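Local coordinates for protein hyperpolarization-activated (Ih) channel (Strongylocentrotus purpuratus, PDB 2PTM) that probably works as a voltage-gated cation channel of the HCN family, whose cytoplasmic C-terminal region, the part in this structure, binds cyclic AMP, at residues R114-Q119 with S140-I145. Numbering follows the deposited sequence.
Sequences RMFFIQ and SYFGEI. With CMP (adenosine-3',5'-cyclic-monophosphate), chain C.
Phe142 lays its ring against Phe116 and Ile118 of the facing strand. CB of Phe116 sits over one face of the Phe142 ring, a CH-pi contact 3.9 Å from the ring centroid. The two rings are nearly parallel, planes at 21°, but so offset that little of one lies over the other. Their closest atoms are Phe116 CD2 and Phe142 CE1, 3.4 Å apart. Ile118 comes to the ring edge instead, with CG1 3.7 Å from Phe142 CE2. A chi1 of 61° places Phe142 CG in the gap flanked by N and C of the same residue, which turns the ring towards Phe116 and Ile118. With an alanine at Phe142, CB of Phe116 would probably lose the ring it sits over and Ile118 CG1 its edge contact. Phe116 and Phe142 form an antiparallel hydrogen-bonded pair: Phe116 N donates to Phe142 O and Phe142 N to Phe116 O, each at 2.9 Å. Ile118 N adds an almost straight bond to Ser140 O. The strands belong to the beta roll of the cyclic nucleotide-binding domain, and strand 141-142 runs into the phosphate-binding cassette. On the sheet face of Phe117 and Tyr141, Met115 CE touches Tyr141 CD1 at 3.7 Å. Helix 181-192 also packs on Tyr141. Past the strand, Gly143 N donates to O2' of cyclic AMP at 2.9 Å. O2' in turn donates to Glu144 OE1, 2.7 Å away. Arg194 forms a salt bridge with Glu144 OE2, which helps hold the carboxylate beside the ribose.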
loop_
_atom_site.group_PDB
_atom_site.type_symbol
_atom_site.label_atom_id
_atom_site.label_comp_id
_atom_site.label_asym_id
_atom_site.label_seq_id
_atom_site.Cartn_x
_atom_site.Cartn_y
_atom_site.Cartn_z
ATOM N N ARG A 114 14.554 5.310 -12.131
ATOM C CA ARG A 114 13.892 6.564 -12.475
ATOM C C ARG A 114 14.843 7.489 -13.242
ATOM O O ARG A 114 16.054 7.267 -13.253
ATOM C CB ARG A 114 13.382 7.266 -11.201
ATOM C CG ARG A 114 14.474 7.742 -10.220
ATOM C CD ARG A 114 13.895 7.927 -8.817
ATOM N NE ARG A 114 14.759 8.693 -7.917
ATOM C CZ ARG A 114 15.797 8.184 -7.258
ATOM N NH1 ARG A 114 16.115 6.903 -7.411
ATOM N NH2 ARG A 114 16.520 8.955 -6.452
ATOM N N MET A 115 14.287 8.514 -13.886
ATOM C CA MET A 115 15.093 9.557 -14.521
ATOM C C MET A 115 14.793 10.879 -13.829
ATOM O O MET A 115 13.879 10.949 -13.001
ATOM C CB MET A 115 14.788 9.676 -16.013
ATOM C CG MET A 115 13.392 10.210 -16.307
ATOM S SD MET A 115 13.263 10.712 -18.020
ATOM C CE MET A 115 14.440 12.053 -18.072
ATOM N N PHE A 116 15.558 11.915 -14.174
ATOM C CA PHE A 116 15.518 13.186 -13.444
ATOM C C PHE A 116 15.473 14.393 -14.365
ATOM O O PHE A 116 16.205 14.449 -15.359
ATOM C CB PHE A 116 16.763 13.331 -12.568
ATOM C CG PHE A 116 16.958 12.202 -11.598
ATOM C CD1 PHE A 116 16.500 12.311 -10.288
ATOM C CD2 PHE A 116 17.604 11.035 -11.989
ATOM C CE1 PHE A 116 16.684 11.271 -9.387
ATOM C CE2 PHE A 116 17.780 9.993 -11.096
ATOM C CZ PHE A 116 17.319 10.107 -9.794
ATOM N N PHE A 117 14.638 15.366 -14.016
ATOM C CA PHE A 117 14.629 16.670 -14.677
ATOM C C PHE A 117 15.219 17.672 -13.706
ATOM O O PHE A 117 14.855 17.671 -12.529
ATOM C CB PHE A 117 13.197 17.087 -15.024
ATOM C CG PHE A 117 12.566 16.230 -16.077
ATOM C CD1 PHE A 117 12.656 16.580 -17.416
ATOM C CD2 PHE A 117 11.903 15.063 -15.733
ATOM C CE1 PHE A 117 12.082 15.790 -18.392
ATOM C CE2 PHE A 117 11.326 14.259 -16.710
ATOM C CZ PHE A 117 11.416 14.623 -18.037
ATOM N N ILE A 118 16.118 18.532 -14.187
ATOM C CA ILE A 118 16.758 19.510 -13.314
ATOM C C ILE A 118 15.948 20.802 -13.267
ATOM O O ILE A 118 15.810 21.498 -14.277
ATOM C CB ILE A 118 18.191 19.847 -13.784
ATOM C CG1 ILE A 118 19.053 18.577 -13.849
ATOM C CG2 ILE A 118 18.842 20.879 -12.865
ATOM C CD1 ILE A 118 20.469 18.819 -14.414
ATOM N N GLN A 119 15.397 21.120 -12.101
ATOM C CA GLN A 119 14.746 22.410 -11.943
ATOM C C GLN A 119 15.839 23.429 -11.737
ATOM O O GLN A 119 15.976 24.386 -12.506
ATOM C CB GLN A 119 13.816 22.433 -10.742
ATOM C CG GLN A 119 13.182 23.818 -10.528
ATOM C CD GLN A 119 12.209 23.813 -9.389
ATOM O OE1 GLN A 119 12.594 23.655 -8.228
ATOM N NE2 GLN A 119 10.933 23.966 -9.706
ATOM N N SER A 140 17.651 20.813 -18.047
ATOM C CA SER A 140 18.132 19.595 -18.679
ATOM C C SER A 140 17.563 18.380 -17.947
ATOM O O SER A 140 16.795 18.515 -16.992
ATOM C CB SER A 140 19.666 19.574 -18.715
ATOM O OG SER A 140 20.134 18.549 -19.563
ATOM N N TYR A 141 17.920 17.192 -18.405
ATOM C CA TYR A 141 17.466 15.984 -17.738
ATOM C C TYR A 141 18.523 14.909 -17.903
ATOM O O TYR A 141 19.398 15.028 -18.760
ATOM C CB TYR A 141 16.105 15.531 -18.271
ATOM C CG TYR A 141 16.063 15.163 -19.741
ATOM C CD1 TYR A 141 16.743 14.052 -20.224
ATOM C CD2 TYR A 141 15.304 15.903 -20.637
ATOM C CE1 TYR A 141 16.696 13.710 -21.568
ATOM C CE2 TYR A 141 15.245 15.565 -21.986
ATOM C CZ TYR A 141 15.941 14.466 -22.440
ATOM O OH TYR A 141 15.880 14.125 -23.771
ATOM N N PHE A 142 18.459 13.880 -17.070
ATOM C CA PHE A 142 19.441 12.810 -17.151
ATOM C C PHE A 142 18.878 11.551 -16.516
ATOM O O PHE A 142 17.891 11.615 -15.787
ATOM C CB PHE A 142 20.749 13.213 -16.455
ATOM C CG PHE A 142 20.590 13.510 -14.976
ATOM C CD1 PHE A 142 20.601 12.482 -14.040
ATOM C CD2 PHE A 142 20.428 14.815 -14.528
ATOM C CE1 PHE A 142 20.456 12.753 -12.669
ATOM C CE2 PHE A 142 20.275 15.104 -13.169
ATOM C CZ PHE A 142 20.289 14.080 -12.239
ATOM N N GLY A 143 19.515 10.416 -16.795
ATOM C CA GLY A 143 19.114 9.139 -16.229
ATOM C C GLY A 143 18.079 8.453 -17.101
ATOM O O GLY A 143 17.419 7.499 -16.676
ATOM N N GLU A 144 17.925 8.941 -18.327
ATOM C CA GLU A 144 16.941 8.365 -19.236
ATOM C C GLU A 144 17.478 7.158 -20.014
ATOM O O GLU A 144 16.704 6.294 -20.431
ATOM C CB GLU A 144 16.419 9.424 -20.218
ATOM C CG GLU A 144 17.330 9.698 -21.409
ATOM C CD GLU A 144 18.539 10.546 -21.065
ATOM O OE1 GLU A 144 18.659 11.010 -19.918
ATOM O OE2 GLU A 144 19.380 10.762 -21.957
ATOM N N ILE A 145 18.789 7.104 -20.229
ATOM C CA ILE A 145 19.356 6.093 -21.130
ATOM C C ILE A 145 19.020 4.703 -20.623
ATOM O O ILE A 145 18.514 3.853 -21.364
ATOM C CB ILE A 145 20.903 6.194 -21.254
ATOM C CG1 ILE A 145 21.342 7.559 -21.773
ATOM C CG2 ILE A 145 21.424 5.094 -22.156
ATOM C CD1 ILE A 145 20.594 8.001 -22.953
HETATM P P CMP C . 21.757 6.834 -17.563
HETATM O O1P CMP C . 22.774 5.867 -18.245
HETATM O O2P CMP C . 20.434 6.314 -17.254
HETATM O "O5'" CMP C . 22.638 7.392 -16.338
HETATM C "C5'" CMP C . 23.596 8.421 -16.411
HETATM C "C4'" CMP C . 23.131 9.605 -17.248
HETATM O "O4'" CMP C . 24.145 10.501 -17.688
HETATM C "C3'" CMP C . 22.638 9.053 -18.564
HETATM O "O3'" CMP C . 21.653 8.078 -18.597
HETATM C "C2'" CMP C . 22.413 10.266 -19.467
HETATM O "O2'" CMP C . 21.256 10.961 -19.022
HETATM C "C1'" CMP C . 23.617 11.107 -18.920
HETATM N N9 CMP C . 24.692 11.175 -19.867
HETATM C C8 CMP C . 25.625 10.174 -20.240
HETATM N N7 CMP C . 26.530 10.616 -21.129
HETATM C C5 CMP C . 26.180 11.948 -21.377
HETATM C C6 CMP C . 26.698 12.977 -22.216
HETATM N N6 CMP C . 27.802 12.752 -22.998
HETATM N N1 CMP C . 26.079 14.197 -22.225
HETATM C C2 CMP C . 25.007 14.393 -21.425
HETATM N N3 CMP C . 24.408 13.529 -20.578
HETATM C C4 CMP C . 25.031 12.326 -20.573
#